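PDB 2GGS: dTDP-4-dehydrorhamnose reductase from Sulfolobus tokodaii, which probably catalyses the NADPH-dependent reduction of dTDP-4-dehydrorhamnose to dTDP-rhamnose, and is seen here with NADPH bound. Local coordinates for residues Gly37-Asp42 against Glu50-Lys55; Ile162-Thr167 against Lys172-Phe177; Ala208-Ser213 against Arg254-Leu259. All coordinates share one frame; numbering follows the deposited sequence.

Interaction 1. Residues Gly37-Asp42 against Glu50-Lys55; sequences GGYKLD and EDFIIK. With NDP (NADPH dihydro-nicotinamide-adenine-dinucleotide phosphate), chain C.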
loop_
_atom_site.group_PDB
_atom_site.type_symbol
_atom_site.label_atom_id
_atom_site.label_comp_id
_atom_site.label_asym_id
_atom_site.label_seq_id
_atom_site.Cartn_x
_atom_site.Cartn_y
_atom_site.Cartn_z
ATOM N N GLY A 37 -0.440 -21.770 -5.679
ATOM C CA GLY A 37 -0.972 -22.202 -4.382
ATOM C C GLY A 37 -1.951 -21.234 -3.712
ATOM O O GLY A 37 -2.267 -21.382 -2.534
ATOM N N GLY A 38 -2.426 -20.250 -4.468
ATOM C CA GLY A 38 -3.396 -19.285 -3.957
ATOM C C GLY A 38 -4.845 -19.756 -4.004
ATOM O O GLY A 38 -5.160 -20.824 -4.559
ATOM N N TYR A 39 -5.718 -18.940 -3.428
ATOM C CA TYR A 39 -7.156 -19.167 -3.411
ATOM C C TYR A 39 -7.805 -17.993 -4.076
ATOM O O TYR A 39 -7.525 -16.827 -3.734
ATOM C CB TYR A 39 -7.690 -19.246 -1.976
ATOM C CG TYR A 39 -7.193 -20.435 -1.223
ATOM C CD1 TYR A 39 -7.957 -21.594 -1.149
ATOM C CD2 TYR A 39 -5.960 -20.405 -0.570
ATOM C CE1 TYR A 39 -7.493 -22.697 -0.458
ATOM C CE2 TYR A 39 -5.487 -21.507 0.137
ATOM C CZ TYR A 39 -6.262 -22.646 0.193
ATOM O OH TYR A 39 -5.806 -23.753 0.888
ATOM N N LYS A 40 -8.692 -18.283 -5.026
ATOM C CA LYS A 40 -9.373 -17.233 -5.719
ATOM C C LYS A 40 -10.569 -16.762 -4.892
ATOM O O LYS A 40 -11.403 -17.573 -4.474
ATOM C CB LYS A 40 -9.880 -17.752 -7.074
ATOM C CG LYS A 40 -10.358 -16.630 -7.942
ATOM C CD LYS A 40 -11.015 -17.150 -9.249
ATOM C CE LYS A 40 -11.533 -16.005 -10.075
ATOM N NZ LYS A 40 -10.445 -15.291 -10.828
ATOM N N LEU A 41 -10.663 -15.450 -4.673
ATOM C CA LEU A 41 -11.747 -14.873 -3.863
ATOM C C LEU A 41 -11.911 -13.401 -4.157
ATOM O O LEU A 41 -10.958 -12.582 -4.030
ATOM C CB LEU A 41 -11.542 -15.142 -2.351
ATOM C CG LEU A 41 -12.532 -14.539 -1.359
ATOM C CD1 LEU A 41 -13.878 -15.245 -1.475
ATOM C CD2 LEU A 41 -11.987 -14.718 0.043
ATOM N N ASP A 42 -13.119 -13.045 -4.557
ATOM C CA ASP A 42 -13.490 -11.658 -4.737
ATOM C C ASP A 42 -13.984 -11.133 -3.414
ATOM O O ASP A 42 -15.046 -11.547 -2.918
ATOM C CB ASP A 42 -14.610 -11.534 -5.789
ATOM C CG ASP A 42 -14.946 -10.090 -6.128
ATOM O OD1 ASP A 42 -14.695 -9.163 -5.300
ATOM O OD2 ASP A 42 -15.487 -9.856 -7.248
ATOM N N GLU A 50 -16.694 -13.635 4.235
ATOM C CA GLU A 50 -16.833 -13.986 5.631
ATOM C C GLU A 50 -16.727 -15.504 5.865
ATOM O O GLU A 50 -16.078 -15.952 6.808
ATOM C CB GLU A 50 -18.123 -13.415 6.232
ATOM C CG GLU A 50 -18.196 -11.879 6.189
ATOM C CD GLU A 50 -19.318 -11.282 7.054
ATOM O OE1 GLU A 50 -19.608 -11.786 8.150
ATOM O OE2 GLU A 50 -19.932 -10.309 6.617
ATOM N N ASP A 51 -17.351 -16.288 4.989
ATOM C CA ASP A 51 -17.294 -17.745 5.083
ATOM C C ASP A 51 -15.862 -18.233 4.951
ATOM O O ASP A 51 -15.432 -19.115 5.678
ATOM C CB ASP A 51 -18.103 -18.400 3.955
ATOM C CG ASP A 51 -18.170 -19.914 4.120
ATOM O OD1 ASP A 51 -18.618 -20.371 5.186
ATOM O OD2 ASP A 51 -17.724 -20.626 3.210
ATOM N N PHE A 52 -15.112 -17.613 4.052
ATOM C CA PHE A 52 -13.729 -18.027 3.776
ATOM C C PHE A 52 -12.887 -17.820 5.021
ATOM O O PHE A 52 -12.113 -18.709 5.429
ATOM C CB PHE A 52 -13.179 -17.235 2.583
ATOM C CG PHE A 52 -11.824 -17.676 2.149
ATOM C CD1 PHE A 52 -11.668 -18.753 1.274
ATOM C CD2 PHE A 52 -10.693 -17.067 2.670
ATOM C CE1 PHE A 52 -10.386 -19.169 0.883
ATOM C CE2 PHE A 52 -9.418 -17.513 2.306
ATOM C CZ PHE A 52 -9.263 -18.542 1.428
ATOM N N ILE A 53 -13.075 -16.657 5.660
ATOM C CA ILE A 53 -12.304 -16.324 6.841
ATOM C C ILE A 53 -12.621 -17.280 7.978
ATOM O O ILE A 53 -11.714 -17.786 8.638
ATOM C CB ILE A 53 -12.540 -14.839 7.240
ATOM C CG1 ILE A 53 -11.813 -13.923 6.233
ATOM C CG2 ILE A 53 -12.048 -14.554 8.675
ATOM C CD1 ILE A 53 -12.211 -12.448 6.292
ATOM N N ILE A 54 -13.918 -17.521 8.183
ATOM C CA ILE A 54 -14.373 -18.368 9.277
ATOM C C ILE A 54 -13.936 -19.827 9.067
ATOM O O ILE A 54 -13.581 -20.506 10.038
ATOM C CB ILE A 54 -15.892 -18.200 9.529
ATOM C CG1 ILE A 54 -16.169 -16.758 9.996
ATOM C CG2 ILE A 54 -16.406 -19.221 10.584
ATOM C CD1 ILE A 54 -17.581 -16.300 9.861
ATOM N N LYS A 55 -13.946 -20.282 7.811
ATOM C CA LYS A 55 -13.476 -21.635 7.468
ATOM C C LYS A 55 -11.947 -21.802 7.591
ATOM O O LYS A 55 -11.482 -22.779 8.176
ATOM C CB LYS A 55 -13.975 -22.078 6.072
ATOM C CG LYS A 55 -15.504 -22.226 5.950
ATOM C CD LYS A 55 -16.060 -23.357 6.857
ATOM C CE LYS A 55 -17.590 -23.254 7.062
ATOM N NZ LYS A 55 -18.334 -23.195 5.777
HETATM P PA NDP C . -1.630 -3.755 -6.066
HETATM O O1A NDP C . -2.410 -2.920 -6.993
HETATM O O2A NDP C . -0.358 -4.262 -6.634
HETATM O O5B NDP C . -2.463 -4.992 -5.543
HETATM C C5B NDP C . -3.857 -4.881 -5.315
HETATM C C4B NDP C . -4.284 -6.226 -4.788
HETATM O O4B NDP C . -5.657 -6.115 -4.404
HETATM C C3B NDP C . -4.125 -7.350 -5.799
HETATM O O3B NDP C . -3.638 -8.483 -5.131
HETATM C C2B NDP C . -5.578 -7.573 -6.236
HETATM O O2B NDP C . -5.729 -8.910 -6.608
HETATM C C1B NDP C . -6.296 -7.269 -4.928
HETATM N N9A NDP C . -7.714 -6.975 -5.157
HETATM C C8A NDP C . -8.240 -5.873 -5.760
HETATM N N7A NDP C . -9.597 -6.009 -5.791
HETATM C C5A NDP C . -9.904 -7.185 -5.216
HETATM C C6A NDP C . -11.121 -7.839 -4.992
HETATM N N6A NDP C . -12.281 -7.320 -5.482
HETATM N N1A NDP C . -11.062 -9.067 -4.391
HETATM C C2A NDP C . -9.880 -9.673 -3.984
HETATM N N3A NDP C . -8.690 -9.030 -4.224
HETATM C C4A NDP C . -8.721 -7.821 -4.831
HETATM O O3 NDP C . -1.483 -2.812 -4.754
HETATM P PN NDP C . -0.179 -2.666 -3.800
HETATM O O1N NDP C . 0.445 -3.924 -3.457
HETATM O O2N NDP C . 0.582 -1.584 -4.465
HETATM O O5D NDP C . -0.878 -1.999 -2.524
HETATM C C5D NDP C . -1.031 -2.741 -1.318
HETATM C C4D NDP C . -1.784 -1.941 -0.263
HETATM O O4D NDP C . -1.049 -0.770 0.009
HETATM C C3D NDP C . -3.178 -1.486 -0.684
HETATM O O3D NDP C . -3.917 -1.488 0.508
HETATM C C2D NDP C . -2.971 -0.070 -1.162
HETATM O O2D NDP C . -4.176 0.670 -1.063
HETATM C C1D NDP C . -1.884 0.379 -0.156
HETATM N N1N NDP C . -1.113 1.507 -0.692
HETATM C C2N NDP C . -0.620 1.396 -1.964
HETATM C C3N NDP C . 0.275 2.322 -2.481
HETATM C C7N NDP C . 0.779 2.141 -3.876
HETATM O O7N NDP C . 1.494 3.195 -4.480
HETATM N N7N NDP C . 0.536 1.006 -4.528
HETATM C C4N NDP C . 0.727 3.507 -1.647
HETATM C C5N NDP C . 0.106 3.567 -0.272
HETATM C C6N NDP C . -0.772 2.556 0.138
HETATM P P2B NDP C . -5.802 -9.379 -8.198
HETATM O O1X NDP C . -5.507 -10.821 -8.099
HETATM O O2X NDP C . -4.797 -8.602 -8.980
HETATM O O3X NDP C . -7.212 -9.085 -8.772
#
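OD1 of D42 is gripped from two directions: it accepts a hydrogen bond from N6A of the NADPH adenine, 3.0 Å away and almost straight at 171°, and is also hydrogen-bonded to OG1 of T44. The second partner probably fixes the rotation of the carboxylate in front of the adenine amino group. An aspartate reading the adenine amino group just beyond the third strand is a familiar feature of Rossmann-fold short-chain dehydrogenases/reductases. Here that strand, 39-40, forms the outer edge of the parallel sheet, and helix 46-56 starts the return to strand 60-63. L41 adds a backbone approach to the base, its O lying 3.1 Å from NADPH C2A.

Behind the nucleotide site the packing is apolar and centres on F52. Its CG is anti to the backbone N (chi1 -175°), which carries the ring away from the helix and over the strand. CD2 of L41 lies against the inner end of this ring, 3.6 Å from F52 CG, and L41 also leans on V29 and L49. The far end of the ring meets Y39, with F52 CZ 3.8 Å from Y39 CB. The two rings form an offset edge-to-face pair, the edge of F52 turned to the face of Y39, with centroids 5.6 Å apart and planes at 66°. F52 also touches V29, so it bridges helix 46-56 to strand 26-30 as well as to the 39-40 edge. On the exposed flank of the helix, one turn apart, K55 NZ meets the syn lone pair of D51 OD1 at 2.9 Å.

Interaction 2. Residues Ile162-Thr167 against Lys172-Phe177; sequences IYVYKT and KTVFAF
The apolar part of this helix-strand interface centres on V174. Its two methyls divide the work: CG1 lies 3.7 Å from CE2 of Y163 and more loosely against CG2 of V164, while CG2 packs 3.7 Å from CG2 of T167. The methyl of T167 also reaches CB of K172 at 3.6 Å, where the lysine begins before its chain bends at chi2 and leads its amino group away. V164 continues the apolar layer onto A218 and I221 of helix 214-224.

Two polar links cross the contact. K172 N donates to O of T167 at 3.0 Å, tying the start of the incoming segment to the last turn of the helix. Farther along, the hydroxyl of Y163 accepts a weak bond from F175 N (3.4 Å), made on the strand edge turned away from strand 231-234. Within the helix, T167 OG1 donates to O of Y163 at 2.7 Å; the same oxygen takes T167 N from the opposite face of its plane. The OG1 bond turns the hydroxyl back onto the helix and, with chi1 at -60°, leaves the methyl to face the strand.

The helical segment 162-167 and strand 174-177 run nearly antiparallel, at 158°. The strand then pairs in parallel with 231-234, an alpha/beta unit consistent with the smaller C-terminal lobe of extended short-chain dehydrogenases/reductases.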
loop_
_atom_site.group_PDB
_atom_site.type_symbol
_atom_site.label_atom_id
_atom_site.label_comp_id
_atom_site.label_asym_id
_atom_site.label_seq_id
_atom_site.Cartn_x
_atom_site.Cartn_y
_atom_site.Cartn_z
ATOM N N ILE A 162 9.082 2.502 -11.635
ATOM C CA ILE A 162 8.974 1.647 -12.808
ATOM C C ILE A 162 8.526 2.408 -14.051
ATOM O O ILE A 162 9.120 2.228 -15.133
ATOM C CB ILE A 162 8.112 0.388 -12.507
ATOM C CG1 ILE A 162 9.035 -0.698 -11.976
ATOM C CG2 ILE A 162 7.428 -0.122 -13.783
ATOM C CD1 ILE A 162 9.937 -1.298 -13.077
ATOM N N TYR A 163 7.508 3.253 -13.911
ATOM C CA TYR A 163 7.070 4.128 -14.992
ATOM C C TYR A 163 8.261 4.967 -15.488
ATOM O O TYR A 163 8.484 5.070 -16.693
ATOM C CB TYR A 163 5.929 5.034 -14.547
ATOM C CG TYR A 163 5.788 6.288 -15.363
ATOM C CD1 TYR A 163 5.194 6.272 -16.646
ATOM C CD2 TYR A 163 6.247 7.496 -14.866
ATOM C CE1 TYR A 163 5.078 7.452 -17.398
ATOM C CE2 TYR A 163 6.136 8.665 -15.593
ATOM C CZ TYR A 163 5.552 8.643 -16.862
ATOM O OH TYR A 163 5.473 9.851 -17.541
ATOM N N VAL A 164 9.039 5.524 -14.561
ATOM C CA VAL A 164 10.239 6.306 -14.941
ATOM C C VAL A 164 11.240 5.461 -15.731
ATOM O O VAL A 164 11.717 5.878 -16.805
ATOM C CB VAL A 164 10.983 6.909 -13.710
ATOM C CG1 VAL A 164 12.243 7.626 -14.161
ATOM C CG2 VAL A 164 10.103 7.906 -12.966
ATOM N N TYR A 165 11.581 4.288 -15.197
ATOM C CA TYR A 165 12.610 3.413 -15.801
ATOM C C TYR A 165 12.204 3.032 -17.217
ATOM O O TYR A 165 13.003 3.182 -18.157
ATOM C CB TYR A 165 12.870 2.147 -14.957
ATOM C CG TYR A 165 13.957 1.222 -15.514
ATOM C CD1 TYR A 165 15.308 1.425 -15.222
ATOM C CD2 TYR A 165 13.624 0.156 -16.332
ATOM C CE1 TYR A 165 16.305 0.573 -15.746
ATOM C CE2 TYR A 165 14.589 -0.696 -16.852
ATOM C CZ TYR A 165 15.925 -0.487 -16.565
ATOM O OH TYR A 165 16.859 -1.346 -17.103
ATOM N N LYS A 166 10.968 2.550 -17.367
ATOM C CA LYS A 166 10.464 2.076 -18.674
ATOM C C LYS A 166 10.326 3.219 -19.670
ATOM O O LYS A 166 10.724 3.075 -20.823
ATOM C CB LYS A 166 9.131 1.307 -18.540
ATOM C CG LYS A 166 9.104 0.317 -17.372
ATOM C CD LYS A 166 8.192 -0.892 -17.581
ATOM C CE LYS A 166 9.015 -2.186 -17.607
ATOM N NZ LYS A 166 8.193 -3.404 -17.283
ATOM N N THR A 167 9.793 4.357 -19.229
ATOM C CA THR A 167 9.604 5.523 -20.095
ATOM C C THR A 167 10.948 6.086 -20.599
ATOM O O THR A 167 11.118 6.290 -21.820
ATOM C CB THR A 167 8.777 6.608 -19.376
ATOM O OG1 THR A 167 7.496 6.066 -19.044
ATOM C CG2 THR A 167 8.576 7.850 -20.230
ATOM N N LYS A 172 11.549 8.269 -24.045
ATOM C CA LYS A 172 10.391 9.141 -23.872
ATOM C C LYS A 172 10.527 10.112 -22.684
ATOM O O LYS A 172 11.402 9.958 -21.820
ATOM C CB LYS A 172 9.097 8.305 -23.796
ATOM C CG LYS A 172 8.718 7.611 -25.112
ATOM C CD LYS A 172 8.207 8.607 -26.151
ATOM C CE LYS A 172 8.025 7.958 -27.524
ATOM N NZ LYS A 172 8.078 8.984 -28.614
ATOM N N THR A 173 9.683 11.134 -22.678
ATOM C CA THR A 173 9.663 12.124 -21.614
ATOM C C THR A 173 8.804 11.652 -20.443
ATOM O O THR A 173 7.656 11.172 -20.633
ATOM C CB THR A 173 9.194 13.484 -22.130
ATOM O OG1 THR A 173 10.106 13.926 -23.143
ATOM C CG2 THR A 173 9.122 14.531 -20.995
ATOM N N VAL A 174 9.395 11.738 -19.249
ATOM C CA VAL A 174 8.689 11.534 -17.994
ATOM C C VAL A 174 8.185 12.868 -17.481
ATOM O O VAL A 174 8.949 13.826 -17.340
ATOM C CB VAL A 174 9.622 10.905 -16.900
ATOM C CG1 VAL A 174 8.986 11.039 -15.523
ATOM C CG2 VAL A 174 9.876 9.458 -17.188
ATOM N N PHE A 175 6.883 12.943 -17.221
ATOM C CA PHE A 175 6.295 14.111 -16.584
ATOM C C PHE A 175 6.143 13.893 -15.081
ATOM O O PHE A 175 5.333 13.088 -14.632
ATOM C CB PHE A 175 4.969 14.456 -17.278
ATOM C CG PHE A 175 5.156 14.816 -18.719
ATOM C CD1 PHE A 175 5.569 16.102 -19.065
ATOM C CD2 PHE A 175 5.027 13.861 -19.708
ATOM C CE1 PHE A 175 5.787 16.437 -20.391
ATOM C CE2 PHE A 175 5.247 14.184 -21.045
ATOM C CZ PHE A 175 5.636 15.474 -21.382
ATOM N N ALA A 176 6.975 14.572 -14.305
ATOM C CA ALA A 176 7.038 14.311 -12.880
ATOM C C ALA A 176 6.243 15.345 -12.133
ATOM O O ALA A 176 6.535 16.538 -12.162
ATOM C CB ALA A 176 8.511 14.247 -12.366
ATOM N N PHE A 177 5.205 14.864 -11.449
ATOM C CA PHE A 177 4.403 15.706 -10.596
ATOM C C PHE A 177 5.266 16.503 -9.618
ATOM O O PHE A 177 6.117 15.938 -8.929
ATOM C CB PHE A 177 3.391 14.834 -9.830
ATOM C CG PHE A 177 2.515 15.594 -8.870
ATOM C CD1 PHE A 177 1.672 16.619 -9.323
ATOM C CD2 PHE A 177 2.488 15.257 -7.509
ATOM C CE1 PHE A 177 0.837 17.322 -8.438
ATOM C CE2 PHE A 177 1.659 15.957 -6.600
ATOM C CZ PHE A 177 0.812 16.986 -7.076
#

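Interaction 3. Residues Ala208-Ser213 against Arg254-Leu259; sequences AGERIS and RARKIL
E210 and R256, joined by a salt bridge from OE1 to NH2 at 3.0 Å, are the one residue pair in direct contact between the loop before strand 212-213 and helix 253-258. R256 gets there by an extended chain from CG to NE, whereas E210 bends at chi2 (-97°) to bring its carboxylate to the NH2 end of the guanidinium. The two planes stand 61° apart, so the pair lacks the flat, two-pronged geometry of a bidentate bridge. Y264 lies beside this close part: it makes a cation-pi contact with R256 and also touches the side chain of E210.

Around the bridge the contact is loose and spanned by two waters. One accepts from R256 NH2 at 2.8 Å and lies 3.1 Å from O of A208; a second joins the charges indirectly, donating to E210 OE1 at 2.6 Å and accepting from R256 NH1 at 3.0 Å. The apolar side chains of segment 254-259 are directed elsewhere: A255 and I258 rest on I205 of strand 203-206, and L259, just past the helix, on helix 186-199.

With OE1 shared between arginine and water at the protein surface, the attraction is probably partly screened, and the bridge is likely to be a modest tie.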
loop_
_atom_site.group_PDB
_atom_site.type_symbol
_atom_site.label_atom_id
_atom_site.label_comp_id
_atom_site.label_asym_id
_atom_site.label_seq_id
_atom_site.Cartn_x
_atom_site.Cartn_y
_atom_site.Cartn_z
ATOM N N ALA A 208 6.855 4.045 5.963
ATOM C CA ALA A 208 7.143 4.468 4.591
ATOM C C ALA A 208 8.581 4.981 4.453
ATOM O O ALA A 208 9.362 4.888 5.410
ATOM C CB ALA A 208 6.149 5.529 4.132
ATOM N N GLY A 209 8.910 5.482 3.270
ATOM C CA GLY A 209 10.297 5.812 2.921
ATOM C C GLY A 209 10.674 7.224 3.344
ATOM O O GLY A 209 9.984 7.853 4.093
ATOM N N GLU A 210 11.810 7.702 2.853
ATOM C CA GLU A 210 12.240 9.075 3.123
ATOM C C GLU A 210 11.492 10.018 2.183
ATOM O O GLU A 210 11.189 9.664 1.028
ATOM C CB GLU A 210 13.754 9.191 2.878
ATOM C CG GLU A 210 14.607 8.307 3.753
ATOM C CD GLU A 210 15.143 9.059 4.964
ATOM O OE1 GLU A 210 15.794 8.412 5.805
ATOM O OE2 GLU A 210 14.884 10.280 5.094
ATOM N N ARG A 211 11.178 11.218 2.672
ATOM C CA ARG A 211 10.509 12.236 1.854
ATOM C C ARG A 211 11.353 12.601 0.616
ATOM O O ARG A 211 12.536 12.916 0.752
ATOM C CB ARG A 211 10.258 13.491 2.682
ATOM C CG ARG A 211 9.664 14.691 1.885
ATOM C CD ARG A 211 9.415 15.857 2.884
ATOM N NE ARG A 211 8.803 17.036 2.281
ATOM C CZ ARG A 211 9.464 17.996 1.635
ATOM N NH1 ARG A 211 10.782 17.939 1.514
ATOM N NH2 ARG A 211 8.794 19.039 1.145
ATOM N N ILE A 212 10.749 12.552 -0.572
ATOM C CA ILE A 212 11.442 12.886 -1.808
ATOM C C ILE A 212 10.449 13.417 -2.823
ATOM O O ILE A 212 9.266 13.074 -2.777
ATOM C CB ILE A 212 12.206 11.631 -2.377
ATOM C CG1 ILE A 212 13.280 12.005 -3.415
ATOM C CG2 ILE A 212 11.197 10.613 -2.970
ATOM C CD1 ILE A 212 14.135 10.807 -3.899
ATOM N N SER A 213 10.921 14.288 -3.721
ATOM C CA SER A 213 10.067 14.784 -4.790
ATOM C C SER A 213 10.053 13.776 -5.937
ATOM O O SER A 213 11.014 13.008 -6.126
ATOM C CB SER A 213 10.546 16.188 -5.260
ATOM O OG SER A 213 11.746 16.097 -6.025
ATOM N N ARG A 254 7.948 6.804 14.687
ATOM C CA ARG A 254 7.555 5.789 15.668
ATOM C C ARG A 254 8.036 4.409 15.261
ATOM O O ARG A 254 8.538 3.638 16.082
ATOM C CB ARG A 254 6.047 5.793 15.934
ATOM C CG ARG A 254 5.539 7.094 16.576
ATOM C CD ARG A 254 4.247 6.830 17.316
ATOM N NE ARG A 254 3.695 8.063 17.876
ATOM C CZ ARG A 254 3.378 8.240 19.154
ATOM N NH1 ARG A 254 3.558 7.250 20.034
ATOM N NH2 ARG A 254 2.872 9.413 19.555
ATOM N N ALA A 255 7.844 4.075 13.977
ATOM C CA ALA A 255 8.215 2.775 13.473
ATOM C C ALA A 255 9.723 2.598 13.419
ATOM O O ALA A 255 10.218 1.482 13.586
ATOM C CB ALA A 255 7.590 2.537 12.054
ATOM N N ARG A 256 10.435 3.692 13.155
ATOM C CA ARG A 256 11.894 3.673 13.122
ATOM C C ARG A 256 12.416 3.322 14.495
ATOM O O ARG A 256 13.393 2.610 14.569
ATOM C CB ARG A 256 12.490 4.991 12.645
ATOM C CG ARG A 256 12.341 5.240 11.160
ATOM C CD ARG A 256 13.335 6.313 10.695
ATOM N NE ARG A 256 12.980 6.897 9.386
ATOM C CZ ARG A 256 13.722 7.797 8.744
ATOM N NH1 ARG A 256 14.859 8.233 9.295
ATOM N NH2 ARG A 256 13.334 8.263 7.560
ATOM N N LYS A 257 11.741 3.759 15.557
ATOM C CA LYS A 257 12.134 3.313 16.916
ATOM C C LYS A 257 11.824 1.836 17.184
ATOM O O LYS A 257 12.645 1.092 17.679
ATOM C CB LYS A 257 11.508 4.190 17.994
ATOM C CG LYS A 257 11.881 5.656 17.854
ATOM C CD LYS A 257 11.230 6.473 18.960
ATOM C CE LYS A 257 11.598 7.954 18.829
ATOM N NZ LYS A 257 13.070 8.129 18.880
ATOM N N ILE A 258 10.628 1.403 16.806
ATOM C CA ILE A 258 10.149 0.050 17.085
ATOM C C ILE A 258 10.913 -1.034 16.321
ATOM O O ILE A 258 11.264 -2.101 16.856
ATOM C CB ILE A 258 8.650 -0.040 16.744
ATOM C CG1 ILE A 258 7.838 0.765 17.748
ATOM C CG2 ILE A 258 8.168 -1.516 16.673
ATOM C CD1 ILE A 258 6.513 1.277 17.202
ATOM N N LEU A 259 11.159 -0.771 15.045
ATOM C CA LEU A 259 11.669 -1.794 14.174
ATOM C C LEU A 259 13.185 -1.752 14.051
ATOM O O LEU A 259 13.806 -0.671 14.039
ATOM C CB LEU A 259 11.008 -1.661 12.799
ATOM C CG LEU A 259 9.480 -1.704 12.857
ATOM C CD1 LEU A 259 8.930 -1.542 11.461
ATOM C CD2 LEU A 259 8.934 -2.996 13.491
HETATM O O HOH W 1 10.984 6.881 7.126
HETATM O O HOH W 2 17.026 9.585 7.725
#

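The three contacts lie in different parts of one chain and share no helix or strand. Interaction 1 sits at the edge of the Rossmann sheet, where an aromatic and aliphatic layer backs the adenine site; of the three, it alone touches the bound NADPH. Interaction 2, on the opposite side of the chain's centre, is also partly buried and apolar, but backbone and hydroxyl groups join in. Interaction 3 is a surface contact of charges and water. Helix 214-224 links the last two: V164 of interaction 2 packs on it, and S213, at the end of segment 208-213, caps its start. The nearest atoms of interactions 2 and 3 are about 5 Å apart.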